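Local structure of intron-associated endonuclease 1 (Enterobacteria phage T4, 1LN0) at residues S3-I8 / E62-E67; V18-D23 / E73-W78. The protein probably cuts DNA as the catalytic domain of a GIY-YIG homing endonuclease, a phage T4 enzyme associated with a mobile intron. The protein carries 1 engineered substitution. One frame throughout, in Å; residues are numbered along the deposited sequence.

The chain starts with strand 4-10 and turns back through strand 16-21, which pairs with it. Helices 24-37 and 43-52 follow, then strand 56-63 and helix 68-82. Contact 1 brings residues 62-67 back to residues 3-8 and closes a loop of 53 residues. It joins the end of strand 56-63 to the central strand of the sheet. Contact 2 lays helix 68-82 along strand 16-21 and closes a loop of 49 residues. The two loops cross, because their segments alternate along the chain. A salt bridge from Glu62 OE2 to Arg74 NE and a probable hydrogen bond from Tyr6 N to Gly19 O link the two contacts.

Contact 1: S3-I8 / E62-E67; sequences SGIYQI and EEIPYE
Ser3, Ile5 and Ile64 bury the most surface where the start of strand 4-10 meets the end of strand 56-63. Ile5 and Glu62 form an antiparallel hydrogen-bonded pair. Ile5 N lies 2.8 Å from Glu62 O, nearly in line with the C=O bond, and Glu62 N returns a bond of 3.1 Å to Ile5 O. Gly4 and Glu63 make the next, non-hydrogen-bonded pair. Gly4 has phi 137° and psi -161°, values suited to a residue without a side chain. Its CA lies 3.3 Å from Glu62 O in a CA-H...O contact.

Ser3 continues the pairing past the strand. Its carbonyl O accepts a bond of 3.1 Å from Ile64 N. Its side chain adds a second link, in which Ser3 OG donates to Ile64 O at 2.8 Å from above the carbonyl plane. With chi1 at 54°, OG sits between the backbone N and the carbonyl carbon and points at this acceptor. The Ile64 peptide groups are therefore held by Ser3 at both N and O.

Beside this polar seam the two isoleucines meet obliquely. Ile5 CD1 and Ile64 CD1 are 3.3 Å apart, tighter than a usual methyl contact. Ile64 CG1 also rests on Gly4 CA, at 3.6 Å. Arg74 of helix 68-82 touches both isoleucines. Glu62 turns its carboxylate to Arg74 and Trp78 of the same helix, while Glu63 OE1 is hydrogen-bonded to Met1 N.

The contact thus combines backbone pairing, one serine hydroxyl bond and a close methyl contact. The hydroxyl bond extends the hold between the two segments beyond the regular sheet, up to the loop that leads into helix 68-82.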
loop_
_atom_site.group_PDB
_atom_site.type_symbol
_atom_site.label_atom_id
_atom_site.label_comp_id
_atom_site.label_asym_id
_atom_site.label_seq_id
_atom_site.Cartn_x
_atom_site.Cartn_y
_atom_site.Cartn_z
ATOM N N SER B 3 11.070 14.308 1.491
ATOM C CA SER B 3 11.228 13.157 0.610
ATOM C C SER B 3 12.638 12.589 0.729
ATOM O O SER B 3 13.557 13.277 1.173
ATOM C CB SER B 3 10.946 13.561 -0.838
ATOM O OG SER B 3 11.734 14.674 -1.222
ATOM N N GLY B 4 12.808 11.330 0.337
ATOM C CA GLY B 4 14.121 10.718 0.417
ATOM C C GLY B 4 14.113 9.302 0.957
ATOM O O GLY B 4 13.076 8.639 0.968
ATOM N N ILE B 5 15.276 8.843 1.410
ATOM C CA ILE B 5 15.426 7.496 1.948
ATOM C C ILE B 5 15.382 7.491 3.471
ATOM O O ILE B 5 15.937 8.371 4.131
ATOM C CB ILE B 5 16.756 6.850 1.466
ATOM C CG1 ILE B 5 16.646 6.448 -0.010
ATOM C CG2 ILE B 5 17.070 5.609 2.281
ATOM C CD1 ILE B 5 16.376 7.581 -0.963
ATOM N N TYR B 6 14.725 6.482 4.028
ATOM C CA TYR B 6 14.596 6.378 5.471
ATOM C C TYR B 6 14.858 4.950 5.937
ATOM O O TYR B 6 15.068 4.045 5.130
ATOM C CB TYR B 6 13.184 6.805 5.891
ATOM C CG TYR B 6 12.108 5.873 5.377
ATOM C CD1 TYR B 6 11.846 4.658 6.013
ATOM C CD2 TYR B 6 11.403 6.171 4.211
ATOM C CE1 TYR B 6 10.909 3.759 5.497
ATOM C CE2 TYR B 6 10.468 5.278 3.684
ATOM C CZ TYR B 6 10.227 4.074 4.330
ATOM O OH TYR B 6 9.326 3.176 3.794
ATOM N N GLN B 7 14.838 4.758 7.249
ATOM C CA GLN B 7 15.050 3.443 7.819
ATOM C C GLN B 7 14.109 3.263 8.997
ATOM O O GLN B 7 13.788 4.227 9.701
ATOM C CB GLN B 7 16.491 3.282 8.320
ATOM C CG GLN B 7 16.791 4.032 9.623
ATOM C CD GLN B 7 18.168 3.711 10.198
ATOM O OE1 GLN B 7 18.461 4.014 11.356
ATOM N NE2 GLN B 7 19.017 3.105 9.388
ATOM N N ILE B 8 13.653 2.029 9.183
ATOM C CA ILE B 8 12.803 1.660 10.305
ATOM C C ILE B 8 13.734 0.692 11.011
ATOM O O ILE B 8 14.056 -0.370 10.485
ATOM C CB ILE B 8 11.522 0.930 9.857
ATOM C CG1 ILE B 8 10.701 1.839 8.936
ATOM C CG2 ILE B 8 10.705 0.535 11.075
ATOM C CD1 ILE B 8 9.431 1.191 8.402
ATOM N N GLU B 62 18.566 10.007 4.300
ATOM C CA GLU B 62 19.008 10.981 3.314
ATOM C C GLU B 62 17.823 11.679 2.663
ATOM O O GLU B 62 16.932 11.029 2.114
ATOM C CB GLU B 62 19.840 10.296 2.229
ATOM C CG GLU B 62 20.384 11.246 1.172
ATOM C CD GLU B 62 21.106 10.522 0.053
ATOM O OE1 GLU B 62 21.677 11.201 -0.826
ATOM O OE2 GLU B 62 21.101 9.272 0.047
ATOM N N GLU B 63 17.817 13.004 2.735
ATOM C CA GLU B 63 16.748 13.789 2.141
ATOM C C GLU B 63 17.093 14.107 0.696
ATOM O O GLU B 63 18.100 14.754 0.416
ATOM C CB GLU B 63 16.549 15.089 2.921
ATOM C CG GLU B 63 15.990 14.898 4.316
ATOM C CD GLU B 63 15.934 16.195 5.099
ATOM O OE1 GLU B 63 15.454 17.203 4.537
ATOM O OE2 GLU B 63 16.365 16.207 6.272
ATOM N N ILE B 64 16.258 13.638 -0.221
ATOM C CA ILE B 64 16.476 13.889 -1.636
ATOM C C ILE B 64 15.147 13.981 -2.370
ATOM O O ILE B 64 14.150 13.400 -1.942
ATOM C CB ILE B 64 17.344 12.781 -2.281
ATOM C CG1 ILE B 64 16.907 11.408 -1.773
ATOM C CG2 ILE B 64 18.816 13.031 -1.984
ATOM C CD1 ILE B 64 17.744 10.265 -2.315
ATOM N N PRO B 65 15.110 14.740 -3.477
ATOM C CA PRO B 65 13.883 14.896 -4.262
ATOM C C PRO B 65 13.412 13.527 -4.724
ATOM O O PRO B 65 14.228 12.691 -5.115
ATOM C CB PRO B 65 14.329 15.771 -5.428
ATOM C CG PRO B 65 15.429 16.601 -4.819
ATOM C CD PRO B 65 16.196 15.568 -4.032
ATOM N N TYR B 66 12.106 13.287 -4.684
ATOM C CA TYR B 66 11.602 11.993 -5.109
ATOM C C TYR B 66 11.699 11.883 -6.625
ATOM O O TYR B 66 10.717 12.056 -7.346
ATOM C CB TYR B 66 10.160 11.782 -4.639
ATOM C CG TYR B 66 9.775 10.318 -4.596
ATOM C CD1 TYR B 66 9.363 9.648 -5.748
ATOM C CD2 TYR B 66 9.886 9.587 -3.414
ATOM C CE1 TYR B 66 9.076 8.285 -5.724
ATOM C CE2 TYR B 66 9.603 8.223 -3.378
ATOM C CZ TYR B 66 9.200 7.578 -4.536
ATOM O OH TYR B 66 8.937 6.225 -4.508
ATOM N N GLU B 67 12.915 11.599 -7.083
ATOM C CA GLU B 67 13.235 11.449 -8.497
ATOM C C GLU B 67 13.479 9.956 -8.723
ATOM O O GLU B 67 14.418 9.385 -8.169
ATOM C CB GLU B 67 14.497 12.260 -8.812
ATOM C CG GLU B 67 14.764 12.532 -10.280
ATOM C CD GLU B 67 14.903 11.268 -11.090
ATOM O OE1 GLU B 67 13.862 10.662 -11.419
ATOM O OE2 GLU B 67 16.052 10.876 -11.388
#

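Contact 2: V18-D23 / E73-W78; sequences VGSAKD and ERENFW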
loop_
_atom_site.group_PDB
_atom_site.type_symbol
_atom_site.label_atom_id
_atom_site.label_comp_id
_atom_site.label_asym_id
_atom_site.label_seq_id
_atom_site.Cartn_x
_atom_site.Cartn_y
_atom_site.Cartn_z
ATOM N N VAL B 18 15.064 -0.497 5.036
ATOM C CA VAL B 18 15.307 0.744 4.315
ATOM C C VAL B 18 14.180 0.962 3.307
ATOM O O VAL B 18 13.762 0.031 2.624
ATOM C CB VAL B 18 16.652 0.700 3.560
ATOM C CG1 VAL B 18 16.810 1.951 2.716
ATOM C CG2 VAL B 18 17.804 0.568 4.551
ATOM N N GLY B 19 13.686 2.190 3.228
ATOM C CA GLY B 19 12.626 2.494 2.284
ATOM C C GLY B 19 12.766 3.909 1.760
ATOM O O GLY B 19 13.596 4.681 2.259
ATOM N N SER B 20 11.969 4.247 0.750
ATOM C CA SER B 20 11.982 5.589 0.166
ATOM C C SER B 20 10.553 6.126 0.148
ATOM O O SER B 20 9.603 5.356 0.024
ATOM C CB SER B 20 12.537 5.552 -1.260
ATOM O OG SER B 20 11.698 4.806 -2.124
ATOM N N ALA B 21 10.395 7.441 0.272
ATOM C CA ALA B 21 9.064 8.034 0.274
ATOM C C ALA B 21 9.026 9.487 -0.193
ATOM O O ALA B 21 10.039 10.190 -0.170
ATOM C CB ALA B 21 8.466 7.936 1.667
ATOM N N LYS B 22 7.845 9.927 -0.619
ATOM C CA LYS B 22 7.656 11.304 -1.061
ATOM C C LYS B 22 7.430 12.150 0.186
ATOM O O LYS B 22 7.779 13.327 0.220
ATOM C CB LYS B 22 6.451 11.415 -1.999
ATOM C CG LYS B 22 6.533 10.505 -3.218
ATOM C CD LYS B 22 5.758 11.070 -4.411
ATOM C CE LYS B 22 4.273 11.239 -4.115
ATOM N NZ LYS B 22 3.561 11.907 -5.249
ATOM N N ASP B 23 6.843 11.528 1.207
ATOM C CA ASP B 23 6.572 12.181 2.488
ATOM C C ASP B 23 6.839 11.190 3.626
ATOM O O ASP B 23 6.066 10.256 3.846
ATOM C CB ASP B 23 5.120 12.666 2.548
ATOM C CG ASP B 23 4.802 13.398 3.842
ATOM O OD1 ASP B 23 3.689 13.950 3.954
ATOM O OD2 ASP B 23 5.660 13.421 4.749
ATOM N N GLU B 73 18.541 4.480 -7.072
ATOM C CA GLU B 73 19.980 4.435 -6.848
ATOM C C GLU B 73 20.335 4.541 -5.364
ATOM O O GLU B 73 21.023 3.674 -4.821
ATOM C CB GLU B 73 20.674 5.566 -7.615
ATOM C CG GLU B 73 22.127 5.778 -7.205
ATOM C CD GLU B 73 22.742 7.025 -7.815
ATOM O OE1 GLU B 73 23.823 7.441 -7.346
ATOM O OE2 GLU B 73 22.150 7.586 -8.764
ATOM N N ARG B 74 19.864 5.599 -4.710
ATOM C CA ARG B 74 20.170 5.802 -3.297
ATOM C C ARG B 74 19.490 4.795 -2.378
ATOM O O ARG B 74 20.030 4.451 -1.322
ATOM C CB ARG B 74 19.811 7.230 -2.871
ATOM C CG ARG B 74 20.632 8.297 -3.592
ATOM C CD ARG B 74 22.128 8.035 -3.432
ATOM N NE ARG B 74 22.618 8.386 -2.101
ATOM C CZ ARG B 74 23.859 8.162 -1.676
ATOM N NH1 ARG B 74 24.742 7.578 -2.474
ATOM N NH2 ARG B 74 24.225 8.541 -0.457
ATOM N N GLU B 75 18.313 4.319 -2.771
ATOM C CA GLU B 75 17.605 3.334 -1.959
ATOM C C GLU B 75 18.425 2.044 -1.952
ATOM O O GLU B 75 18.660 1.458 -0.896
ATOM C CB GLU B 75 16.201 3.083 -2.515
ATOM C CG GLU B 75 15.331 2.196 -1.631
ATOM C CD GLU B 75 13.876 2.175 -2.072
ATOM O OE1 GLU B 75 13.112 1.319 -1.576
ATOM O OE2 GLU B 75 13.498 3.018 -2.906
ATOM N N ASN B 76 18.872 1.605 -3.127
ATOM C CA ASN B 76 19.691 0.402 -3.209
ATOM C C ASN B 76 21.041 0.647 -2.546
ATOM O O ASN B 76 21.655 -0.268 -2.001
ATOM C CB ASN B 76 19.900 -0.020 -4.663
ATOM C CG ASN B 76 18.678 -0.689 -5.246
ATOM O OD1 ASN B 76 18.063 -1.540 -4.605
ATOM N ND2 ASN B 76 18.320 -0.314 -6.465
ATOM N N PHE B 77 21.496 1.893 -2.593
ATOM C CA PHE B 77 22.763 2.260 -1.976
ATOM C C PHE B 77 22.683 1.978 -0.476
ATOM O O PHE B 77 23.503 1.244 0.079
ATOM C CB PHE B 77 23.050 3.745 -2.209
ATOM C CG PHE B 77 24.230 4.262 -1.441
ATOM C CD1 PHE B 77 25.525 4.007 -1.872
ATOM C CD2 PHE B 77 24.044 4.983 -0.267
ATOM C CE1 PHE B 77 26.620 4.462 -1.146
ATOM C CE2 PHE B 77 25.132 5.441 0.466
ATOM C CZ PHE B 77 26.423 5.179 0.025
ATOM N N TRP B 78 21.682 2.551 0.176
ATOM C CA TRP B 78 21.520 2.355 1.611
ATOM C C TRP B 78 21.258 0.902 1.999
ATOM O O TRP B 78 21.709 0.445 3.055
ATOM C CB TRP B 78 20.417 3.271 2.142
ATOM C CG TRP B 78 20.896 4.691 2.279
ATOM C CD1 TRP B 78 20.614 5.745 1.457
ATOM C CD2 TRP B 78 21.793 5.191 3.279
ATOM N NE1 TRP B 78 21.280 6.873 1.883
ATOM C CE2 TRP B 78 22.011 6.561 2.999
ATOM C CE3 TRP B 78 22.437 4.613 4.382
ATOM C CZ2 TRP B 78 22.848 7.365 3.785
ATOM C CZ3 TRP B 78 23.271 5.411 5.166
ATOM C CH2 TRP B 78 23.467 6.776 4.861
HETATM O O HOH W 1 13.404 -0.820 -0.141
HETATM O O HOH W 2 10.618 2.117 -0.410
#
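Strand 18-21, which presents Val18 and Ser20, runs nearly antiparallel to helix 73-78, which presents Glu75 and Trp78, at 161° with 8.2 Å between the axes. Glu75 buries the most surface. Its CG is anti to the backbone N (chi1 -173°) and the chain beyond stays extended, which carries the carboxylate across to the strand. Ser20 OG donates to Glu75 OE2 at 2.7 Å. The hydroxyl comes from well above the carboxylate plane, 53° out of it.

The other carboxylate oxygen faces two waters. Water 2 lies 2.9 Å from Glu75 OE1, to which it donates, and it accepts from Ser20 N at 2.8 Å. Ser20 therefore reaches the carboxylate directly through its hydroxyl and through water from its backbone. Water 1 lies 2.6 Å from Glu75 OE1 and 2.9 Å from Val18 O. It is placed to donate to both, although it has further acceptors within reach.

The apolar part of the contact lies one helical turn on. Val18 CG1 packs against Trp78 CB at 3.9 Å, and the two side chains cross at about a right angle. The indole of Trp78 leads away from the strand, and its NE1 is hydrogen-bonded to Glu62 OE2. Ile5 of the central strand touches both Val18 and Trp78, while Ile79 and Leu82 also touch Val18.

This is a helix packed on one face of a small antiparallel sheet, as in the alpha/beta fold of the GIY-YIG domain. Gly4, Ile5 and Tyr6 form the GIY element on one strand. Val18 and Gly19 probably belong to the YIG element on its neighbour.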